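Local coordinates for IPT/TIG domain-containing protein (Bacteroides thetaiotaomicron, PDB 3TC9) that is of unproven function but probably serves as an auxiliary nutrient-binding protein, joining an immunoglobulin-like IPT/TIG domain to a six-bladed beta-propeller, at residues 50-55 against 73-78; 276-281 against 337-342; 351-356 against 364-369. All blocks are in the same frame, centred on the assembly; numbering follows the deposited sequence.

Contact 1 (50-55 against 73-78); sequences VTIGGQ and AKAYDG
I52 and A75 make the apolar contact where the turn after strand 48-52 sits against the loop leading into strand 80-85. The CB of A75 lies 3.3 Å from the carbonyl O of I52, and the same methyl meets I52 through its CG2 branch at 4.0 Å. With CG1 of I52 beside the backbone N (chi1 -54°), CG2 stands anti to it and meets A75 and the CA of G78, while the CG1 arm leads away from this loop. G53 packs by its bare backbone, its CA 4.0 Å from the CB of D77. A side chain at G53 would run into the carbonyl O of A75, and the positive phi of G53 also favours glycine. Q55, bent at chi2 (-63°), crosses K74, with its CG 3.4 Å from the carbonyl O of K74.

No direct hydrogen bond spans the two segments; water does that work. Water 1 donates to G53 O at 2.7 Å and to K74 O, and accepts from the backbone N of D77. Water 2 donates to the side-chain OE1 of Q55 at 2.8 Å and also to A73 O.

Each segment is folded by its own bonds: 52-55 is a type I' turn paired both ways between I52 and Q55, and 75-78 a type I turn closed by G78 N to A75 O at 3.0 Å. Y76, turned away from this contact, reaches K105, Y103 and the chain end at E430. The chemistry is thus that of two turns of the immunoglobulin-like domain, each closed by its own backbone bonds, fitted by close packing and bridged in polar terms by water.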
loop_
_atom_site.group_PDB
_atom_site.type_symbol
_atom_site.label_atom_id
_atom_site.label_comp_id
_atom_site.label_asym_id
_atom_site.label_seq_id
_atom_site.Cartn_x
_atom_site.Cartn_y
_atom_site.Cartn_z
ATOM N N VAL B 50 34.892 -11.299 8.715
ATOM C CA VAL B 50 33.498 -11.391 9.161
ATOM C C VAL B 50 32.594 -11.463 7.902
ATOM O O VAL B 50 32.773 -10.713 6.954
ATOM C CB VAL B 50 33.112 -10.240 10.130
ATOM C CG1 VAL B 50 31.635 -10.314 10.533
ATOM C CG2 VAL B 50 34.011 -10.254 11.369
ATOM N N THR B 51 31.659 -12.389 7.903
ATOM C CA THR B 51 30.657 -12.619 6.865
ATOM C C THR B 51 29.285 -12.435 7.498
ATOM O O THR B 51 29.012 -13.111 8.487
ATOM C CB THR B 51 30.802 -14.038 6.262
ATOM O OG1 THR B 51 32.184 -14.414 6.122
ATOM C CG2 THR B 51 30.078 -14.184 4.940
ATOM N N ILE B 52 28.449 -11.514 6.982
ATOM C CA ILE B 52 27.071 -11.276 7.490
ATOM C C ILE B 52 26.118 -11.536 6.304
ATOM O O ILE B 52 26.265 -10.913 5.258
ATOM C CB ILE B 52 26.867 -9.853 8.127
ATOM C CG1 ILE B 52 27.910 -9.555 9.233
ATOM C CG2 ILE B 52 25.425 -9.701 8.685
ATOM C CD1 ILE B 52 27.893 -8.099 9.795
ATOM N N GLY B 53 25.201 -12.466 6.459
ATOM C CA GLY B 53 24.262 -12.839 5.402
ATOM C C GLY B 53 24.928 -13.279 4.103
ATOM O O GLY B 53 24.427 -12.960 3.022
ATOM N N GLY B 54 26.081 -13.960 4.209
ATOM C CA GLY B 54 26.855 -14.439 3.065
ATOM C C GLY B 54 27.739 -13.397 2.389
ATOM O O GLY B 54 28.438 -13.712 1.418
ATOM N N GLN B 55 27.768 -12.174 2.926
ATOM C CA GLN B 55 28.511 -11.055 2.388
ATOM C C GLN B 55 29.648 -10.631 3.309
ATOM O O GLN B 55 29.450 -10.574 4.523
ATOM C CB GLN B 55 27.575 -9.835 2.183
ATOM C CG GLN B 55 26.348 -10.065 1.304
ATOM C CD GLN B 55 26.664 -10.412 -0.123
ATOM O OE1 GLN B 55 27.325 -9.659 -0.841
ATOM N NE2 GLN B 55 26.104 -11.506 -0.582
ATOM N N ALA B 73 26.052 -4.219 2.151
ATOM C CA ALA B 73 24.857 -4.356 1.334
ATOM C C ALA B 73 24.598 -5.832 1.063
ATOM O O ALA B 73 25.563 -6.587 0.929
ATOM C CB ALA B 73 25.057 -3.623 0.013
ATOM N N LYS B 74 23.307 -6.239 0.953
ATOM C CA LYS B 74 22.830 -7.584 0.615
ATOM C C LYS B 74 23.030 -8.608 1.759
ATOM O O LYS B 74 22.945 -9.824 1.530
ATOM C CB LYS B 74 23.493 -8.075 -0.688
ATOM C CG LYS B 74 23.239 -7.175 -1.881
ATOM C CD LYS B 74 24.210 -7.460 -3.017
ATOM C CE LYS B 74 23.744 -6.860 -4.333
ATOM N NZ LYS B 74 23.933 -5.379 -4.409
ATOM N N ALA B 75 23.214 -8.125 3.004
ATOM C CA ALA B 75 23.416 -8.975 4.184
ATOM C C ALA B 75 22.068 -9.380 4.819
ATOM O O ALA B 75 22.015 -9.631 6.026
ATOM C CB ALA B 75 24.285 -8.229 5.194
ATOM N N TYR B 76 21.006 -9.513 3.990
ATOM C CA TYR B 76 19.593 -9.737 4.337
ATOM C C TYR B 76 19.346 -10.863 5.353
ATOM O O TYR B 76 18.567 -10.631 6.281
ATOM C CB TYR B 76 18.701 -9.956 3.077
ATOM C CG TYR B 76 18.893 -8.923 1.978
ATOM C CD1 TYR B 76 19.083 -7.577 2.282
ATOM C CD2 TYR B 76 18.843 -9.284 0.633
ATOM C CE1 TYR B 76 19.312 -6.631 1.281
ATOM C CE2 TYR B 76 19.079 -8.348 -0.379
ATOM C CZ TYR B 76 19.291 -7.019 -0.049
ATOM O OH TYR B 76 19.527 -6.082 -1.021
ATOM N N ASP B 77 19.999 -12.040 5.215
ATOM C CA ASP B 77 19.824 -13.174 6.146
ATOM C C ASP B 77 20.292 -12.870 7.578
ATOM O O ASP B 77 19.814 -13.504 8.518
ATOM C CB ASP B 77 20.564 -14.434 5.640
ATOM C CG ASP B 77 20.168 -14.880 4.240
ATOM O OD1 ASP B 77 18.971 -14.718 3.872
ATOM O OD2 ASP B 77 21.044 -15.414 3.516
ATOM N N GLY B 78 21.248 -11.958 7.727
ATOM C CA GLY B 78 21.762 -11.577 9.032
ATOM C C GLY B 78 22.566 -12.627 9.784
ATOM O O GLY B 78 22.933 -12.379 10.929
HETATM O O HOH W 1 21.746 -12.656 2.508
HETATM O O HOH W 2 27.888 -6.998 -0.019
#

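Contact 2 (276-281 against 337-342); sequences QFHPSG and GTFVKN. With EDO (1,2-ethanediol), chain T.
Q276 reads the backbone of G337 with both ends of its amide. The N-H of G337 donates to OE1 of Q276 at 2.8 Å, arriving in the carbonyl plane on a lone pair, while NE2 of Q276 donates an N-H to G337 O at 3.0 Å. This second bond keeps close to the plane of the donor amide but meets the acceptor from above, 50° out of the carbonyl plane. Two bonds to one residue fix the rotation of the amide, and the extended side chain carries it across from strand 273-277 to strand 334-341.

Beyond this pair the ring of F339 packs against H278 and P279. H278 CA lies over its face, 3.8 Å from the ring centroid, and the imidazole turns its edge to that face in an offset edge-to-face pair, the planes 72° apart. The CG of H278 is anti to the backbone N (chi1 180°), which swings CD2 to the F339 ring, 3.7 Å from CE1. P279 CD packs at CG of F339, also 3.7 Å away, and carbonyl O of Q276 sits at the ring edge.

Both imidazole nitrogens are engaged. The backbone N-H of S280 donates to ND1 at 3.2 Å, tilted from the ring plane, and ND1 is also hydrogen-bonded to S280 OG at 2.7 Å; NE2 bonds D350. S280 OG also takes the N-H of N282 and makes a weak bond to O1 of the ethanediol, probably a crystallisation additive, which R296 and N282 hold too. G281 N closes the type I turn 278-281 on H278 O. Strand 273-277 begins one four-stranded antiparallel sheet and 334-341 edges the next, an arrangement typical of neighbouring blades in a beta-propeller.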
loop_
_atom_site.group_PDB
_atom_site.type_symbol
_atom_site.label_atom_id
_atom_site.label_comp_id
_atom_site.label_asym_id
_atom_site.label_seq_id
_atom_site.Cartn_x
_atom_site.Cartn_y
_atom_site.Cartn_z
ATOM N N GLN B 276 -0.364 19.437 -14.872
ATOM C CA GLN B 276 -0.348 18.047 -14.487
ATOM C C GLN B 276 -1.541 17.771 -13.610
ATOM O O GLN B 276 -1.647 18.338 -12.519
ATOM C CB GLN B 276 0.955 17.693 -13.781
ATOM C CG GLN B 276 2.157 17.784 -14.702
ATOM C CD GLN B 276 3.284 16.946 -14.239
ATOM O OE1 GLN B 276 4.336 17.450 -13.842
ATOM N NE2 GLN B 276 3.086 15.650 -14.295
ATOM N N PHE B 277 -2.438 16.900 -14.095
ATOM C CA PHE B 277 -3.651 16.520 -13.389
ATOM C C PHE B 277 -3.415 15.458 -12.355
ATOM O O PHE B 277 -2.727 14.464 -12.624
ATOM C CB PHE B 277 -4.717 15.985 -14.363
ATOM C CG PHE B 277 -5.537 17.035 -15.050
ATOM C CD1 PHE B 277 -6.563 17.692 -14.379
ATOM C CD2 PHE B 277 -5.311 17.350 -16.384
ATOM C CE1 PHE B 277 -7.323 18.670 -15.023
ATOM C CE2 PHE B 277 -6.068 18.330 -17.028
ATOM C CZ PHE B 277 -7.066 18.983 -16.345
ATOM N N HIS B 278 -4.111 15.606 -11.212
ATOM C CA HIS B 278 -4.164 14.601 -10.165
ATOM C C HIS B 278 -4.914 13.377 -10.761
ATOM O O HIS B 278 -5.827 13.597 -11.571
ATOM C CB HIS B 278 -4.886 15.210 -8.951
ATOM C CG HIS B 278 -5.032 14.295 -7.785
ATOM N ND1 HIS B 278 -6.064 13.383 -7.704
ATOM C CD2 HIS B 278 -4.284 14.212 -6.661
ATOM C CE1 HIS B 278 -5.882 12.746 -6.563
ATOM N NE2 HIS B 278 -4.829 13.222 -5.897
ATOM N N PRO B 279 -4.567 12.108 -10.387
ATOM C CA PRO B 279 -5.249 10.922 -10.976
ATOM C C PRO B 279 -6.795 10.910 -10.933
ATOM O O PRO B 279 -7.419 10.287 -11.812
ATOM C CB PRO B 279 -4.695 9.762 -10.155
ATOM C CG PRO B 279 -3.367 10.242 -9.685
ATOM C CD PRO B 279 -3.485 11.695 -9.463
ATOM N N SER B 280 -7.416 11.596 -9.939
ATOM C CA SER B 280 -8.888 11.722 -9.817
ATOM C C SER B 280 -9.457 12.672 -10.883
ATOM O O SER B 280 -10.642 12.595 -11.222
ATOM C CB SER B 280 -9.241 12.269 -8.441
ATOM O OG SER B 280 -8.726 13.586 -8.308
ATOM N N GLY B 281 -8.613 13.605 -11.332
ATOM C CA GLY B 281 -8.989 14.646 -12.275
ATOM C C GLY B 281 -9.708 15.798 -11.600
ATOM O O GLY B 281 -10.274 16.655 -12.285
ATOM N N GLY B 337 6.642 16.430 -12.588
ATOM C CA GLY B 337 6.179 15.861 -11.331
ATOM C C GLY B 337 5.463 14.547 -11.551
ATOM O O GLY B 337 5.130 14.199 -12.687
ATOM N N THR B 338 5.242 13.791 -10.481
ATOM C CA THR B 338 4.563 12.504 -10.531
ATOM C C THR B 338 3.736 12.369 -9.237
ATOM O O THR B 338 4.213 12.752 -8.163
ATOM C CB THR B 338 5.601 11.341 -10.792
ATOM O OG1 THR B 338 4.933 10.166 -11.242
ATOM C CG2 THR B 338 6.525 11.018 -9.604
ATOM N N PHE B 339 2.468 11.924 -9.366
ATOM C CA PHE B 339 1.553 11.686 -8.245
ATOM C C PHE B 339 1.798 10.283 -7.720
ATOM O O PHE B 339 1.757 9.320 -8.486
ATOM C CB PHE B 339 0.096 11.886 -8.663
ATOM C CG PHE B 339 -0.273 13.337 -8.810
ATOM C CD1 PHE B 339 -0.676 14.083 -7.706
ATOM C CD2 PHE B 339 -0.177 13.977 -10.043
ATOM C CE1 PHE B 339 -0.990 15.435 -7.839
ATOM C CE2 PHE B 339 -0.496 15.331 -10.176
ATOM C CZ PHE B 339 -0.907 16.045 -9.076
ATOM N N VAL B 340 2.186 10.183 -6.444
ATOM C CA VAL B 340 2.530 8.918 -5.798
ATOM C C VAL B 340 1.549 8.651 -4.636
ATOM O O VAL B 340 1.420 9.486 -3.724
ATOM C CB VAL B 340 4.008 8.938 -5.306
ATOM C CG1 VAL B 340 4.388 7.616 -4.636
ATOM C CG2 VAL B 340 4.973 9.256 -6.456
ATOM N N LYS B 341 0.884 7.485 -4.670
ATOM C CA LYS B 341 -0.067 7.086 -3.631
ATOM C C LYS B 341 0.664 6.825 -2.325
ATOM O O LYS B 341 1.587 6.013 -2.283
ATOM C CB LYS B 341 -0.872 5.860 -4.062
ATOM C CG LYS B 341 -2.199 5.717 -3.332
ATOM C CD LYS B 341 -3.043 4.596 -3.937
ATOM C CE LYS B 341 -4.511 4.879 -3.813
ATOM N NZ LYS B 341 -5.308 4.034 -4.741
ATOM N N ASN B 342 0.300 7.577 -1.289
ATOM C CA ASN B 342 0.881 7.455 0.038
ATOM C C ASN B 342 -0.053 6.600 0.947
ATOM O O ASN B 342 -1.153 7.029 1.258
ATOM C CB ASN B 342 1.140 8.826 0.634
ATOM C CG ASN B 342 1.886 8.827 1.949
ATOM O OD1 ASN B 342 1.794 7.917 2.764
ATOM N ND2 ASN B 342 2.601 9.891 2.217
HETATM C C1 EDO T . -8.326 15.213 -4.312
HETATM O O1 EDO T . -8.892 14.121 -5.048
HETATM C C2 EDO T . -9.269 16.415 -4.338
HETATM O O2 EDO T . -8.834 17.384 -3.367
#

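Contact 3 (351-356 against 364-369); sequences EYDFYF and IRILTP
F354 and L367 form a hydrogen-bonded antiparallel pair, F354 N to L367 O at 2.8 Å and L367 N to F354 O at 2.7 Å. F356 and R365 repeat the pattern, and between them Y355 faces I366 as a non-hydrogen-bonded pair. The strand axes come within 4.6 Å and run at 153°. On one face of the sheet, Y355 and I366 lie side by side, with I366 CG1 over the tyrosine ring 3.8 Å from its centroid and I364 CG2 at the ring edge. Replacing Y355 with an alanine would probably strip I366 of this ring cover and open a gap beside F413, which also meets the tyrosine ring. On the other face R365 CB sits over the F356 ring, 3.8 Å from the centroid, because F356 holds CG between backbone N and carbonyl carbon (chi1 63°); L367 CB comes to the ring edge. The guanidinium goes on to salt bridges with D358 and D323. At the far end D353 OD1 lies 3.6 Å from T368 CA, though its hydrogen bond is to Y345. The pairing is that of a beta hairpin within an antiparallel propeller blade.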
loop_
_atom_site.group_PDB
_atom_site.type_symbol
_atom_site.label_atom_id
_atom_site.label_comp_id
_atom_site.label_asym_id
_atom_site.label_seq_id
_atom_site.Cartn_x
_atom_site.Cartn_y
_atom_site.Cartn_z
ATOM N N GLU B 351 -5.083 11.058 -1.591
ATOM C CA GLU B 351 -4.240 9.953 -1.173
ATOM C C GLU B 351 -2.847 10.006 -1.785
ATOM O O GLU B 351 -2.046 9.087 -1.588
ATOM C CB GLU B 351 -4.921 8.623 -1.537
ATOM C CG GLU B 351 -6.151 8.298 -0.697
ATOM C CD GLU B 351 -6.573 6.839 -0.659
ATOM O OE1 GLU B 351 -5.744 5.963 -0.995
ATOM O OE2 GLU B 351 -7.718 6.567 -0.230
ATOM N N TYR B 352 -2.561 11.049 -2.542
ATOM C CA TYR B 352 -1.286 11.140 -3.233
ATOM C C TYR B 352 -0.444 12.301 -2.789
ATOM O O TYR B 352 -0.971 13.322 -2.399
ATOM C CB TYR B 352 -1.493 11.276 -4.758
ATOM C CG TYR B 352 -2.260 10.145 -5.397
ATOM C CD1 TYR B 352 -3.652 10.076 -5.307
ATOM C CD2 TYR B 352 -1.607 9.170 -6.140
ATOM C CE1 TYR B 352 -4.366 9.049 -5.913
ATOM C CE2 TYR B 352 -2.308 8.121 -6.732
ATOM C CZ TYR B 352 -3.688 8.065 -6.617
ATOM O OH TYR B 352 -4.375 7.040 -7.219
ATOM N N ASP B 353 0.871 12.133 -2.912
ATOM C CA ASP B 353 1.901 13.153 -2.784
ATOM C C ASP B 353 2.363 13.484 -4.216
ATOM O O ASP B 353 2.234 12.661 -5.143
ATOM C CB ASP B 353 3.084 12.642 -1.952
ATOM C CG ASP B 353 2.894 12.588 -0.458
ATOM O OD1 ASP B 353 2.380 13.563 0.103
ATOM O OD2 ASP B 353 3.370 11.630 0.158
ATOM N N PHE B 354 2.935 14.653 -4.389
ATOM C CA PHE B 354 3.430 15.063 -5.695
ATOM C C PHE B 354 4.954 15.246 -5.627
ATOM O O PHE B 354 5.440 16.147 -4.940
ATOM C CB PHE B 354 2.701 16.330 -6.148
ATOM C CG PHE B 354 3.096 16.847 -7.511
ATOM C CD1 PHE B 354 2.640 16.221 -8.669
ATOM C CD2 PHE B 354 3.862 17.998 -7.639
ATOM C CE1 PHE B 354 2.932 16.745 -9.932
ATOM C CE2 PHE B 354 4.181 18.505 -8.903
ATOM C CZ PHE B 354 3.706 17.882 -10.043
ATOM N N TYR B 355 5.690 14.318 -6.272
ATOM C CA TYR B 355 7.148 14.257 -6.368
ATOM C C TYR B 355 7.593 14.949 -7.633
ATOM O O TYR B 355 7.114 14.602 -8.698
ATOM C CB TYR B 355 7.616 12.801 -6.409
ATOM C CG TYR B 355 7.576 12.084 -5.079
ATOM C CD1 TYR B 355 6.365 11.780 -4.466
ATOM C CD2 TYR B 355 8.747 11.621 -4.478
ATOM C CE1 TYR B 355 6.312 11.055 -3.277
ATOM C CE2 TYR B 355 8.705 10.890 -3.291
ATOM C CZ TYR B 355 7.482 10.617 -2.691
ATOM O OH TYR B 355 7.410 9.930 -1.509
ATOM N N PHE B 356 8.505 15.899 -7.551
ATOM C CA PHE B 356 8.903 16.577 -8.781
ATOM C C PHE B 356 10.398 16.876 -8.811
ATOM O O PHE B 356 11.040 16.996 -7.760
ATOM C CB PHE B 356 8.088 17.879 -8.982
ATOM C CG PHE B 356 8.273 18.929 -7.923
ATOM C CD1 PHE B 356 7.504 18.911 -6.761
ATOM C CD2 PHE B 356 9.214 19.943 -8.081
ATOM C CE1 PHE B 356 7.657 19.905 -5.785
ATOM C CE2 PHE B 356 9.376 20.921 -7.097
ATOM C CZ PHE B 356 8.595 20.894 -5.962
ATOM N N ILE B 364 15.063 15.898 -6.021
ATOM C CA ILE B 364 13.661 15.514 -6.134
ATOM C C ILE B 364 12.975 16.055 -4.904
ATOM O O ILE B 364 13.437 15.815 -3.777
ATOM C CB ILE B 364 13.420 13.976 -6.306
ATOM C CG1 ILE B 364 14.314 13.308 -7.381
ATOM C CG2 ILE B 364 11.927 13.672 -6.531
ATOM C CD1 ILE B 364 14.235 13.911 -8.874
ATOM N N ARG B 365 11.885 16.783 -5.112
ATOM C CA ARG B 365 11.114 17.369 -4.017
ATOM C C ARG B 365 9.787 16.651 -3.868
ATOM O O ARG B 365 9.374 15.943 -4.773
ATOM C CB ARG B 365 10.886 18.879 -4.247
ATOM C CG ARG B 365 12.117 19.666 -4.718
ATOM C CD ARG B 365 13.168 19.971 -3.668
ATOM N NE ARG B 365 12.660 20.724 -2.520
ATOM C CZ ARG B 365 12.588 22.045 -2.436
ATOM N NH1 ARG B 365 12.969 22.803 -3.451
ATOM N NH2 ARG B 365 12.132 22.618 -1.337
ATOM N N ILE B 366 9.156 16.776 -2.701
ATOM C CA ILE B 366 7.827 16.239 -2.442
ATOM C C ILE B 366 6.916 17.379 -2.012
ATOM O O ILE B 366 7.247 18.082 -1.079
ATOM C CB ILE B 366 7.775 15.085 -1.376
ATOM C CG1 ILE B 366 8.899 14.025 -1.567
ATOM C CG2 ILE B 366 6.368 14.458 -1.306
ATOM C CD1 ILE B 366 9.119 13.208 -0.368
ATOM N N LEU B 367 5.763 17.525 -2.672
ATOM C CA LEU B 367 4.693 18.460 -2.339
ATOM C C LEU B 367 3.503 17.649 -1.842
ATOM O O LEU B 367 2.896 16.884 -2.623
ATOM C CB LEU B 367 4.290 19.333 -3.539
ATOM C CG LEU B 367 3.008 20.187 -3.389
ATOM C CD1 LEU B 367 3.130 21.224 -2.246
ATOM C CD2 LEU B 367 2.677 20.866 -4.674
ATOM N N THR B 368 3.193 17.788 -0.534
ATOM C CA THR B 368 2.058 17.099 0.079
ATOM C C THR B 368 0.766 17.848 -0.228
ATOM O O THR B 368 0.803 19.050 -0.474
ATOM C CB THR B 368 2.213 16.967 1.613
ATOM O OG1 THR B 368 1.897 18.220 2.208
ATOM C CG2 THR B 368 3.560 16.424 2.039
ATOM N N PRO B 369 -0.394 17.184 -0.137
ATOM C CA PRO B 369 -1.666 17.878 -0.421
ATOM C C PRO B 369 -1.944 19.125 0.453
ATOM O O PRO B 369 -2.701 20.016 0.015
ATOM C CB PRO B 369 -2.706 16.800 -0.150
ATOM C CG PRO B 369 -1.989 15.519 -0.360
ATOM C CD PRO B 369 -0.601 15.741 0.107
#

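Overall arrangement
Along the chain the contacts come in series. Contact 1 belongs to the N-terminal immunoglobulin-like domain, while contacts 2 and 3 both lie in the beta-propeller. The centre of contact 1 is 38 Å from that of contact 2 and 34 Å from that of contact 3, with nearest atoms about 20 Å away at the least. Contacts 2 and 3 have centres only 8 Å apart and touch: strands 334-341 and 352-358 are neighbours in one sheet, where T338 N probably bonds to Y355 O and V340 N to D353 O. Contact 3 therefore builds a blade from within, contact 2 seats its edge strand against the preceding blade, and contact 1 packs a turn against a loop in a separate domain.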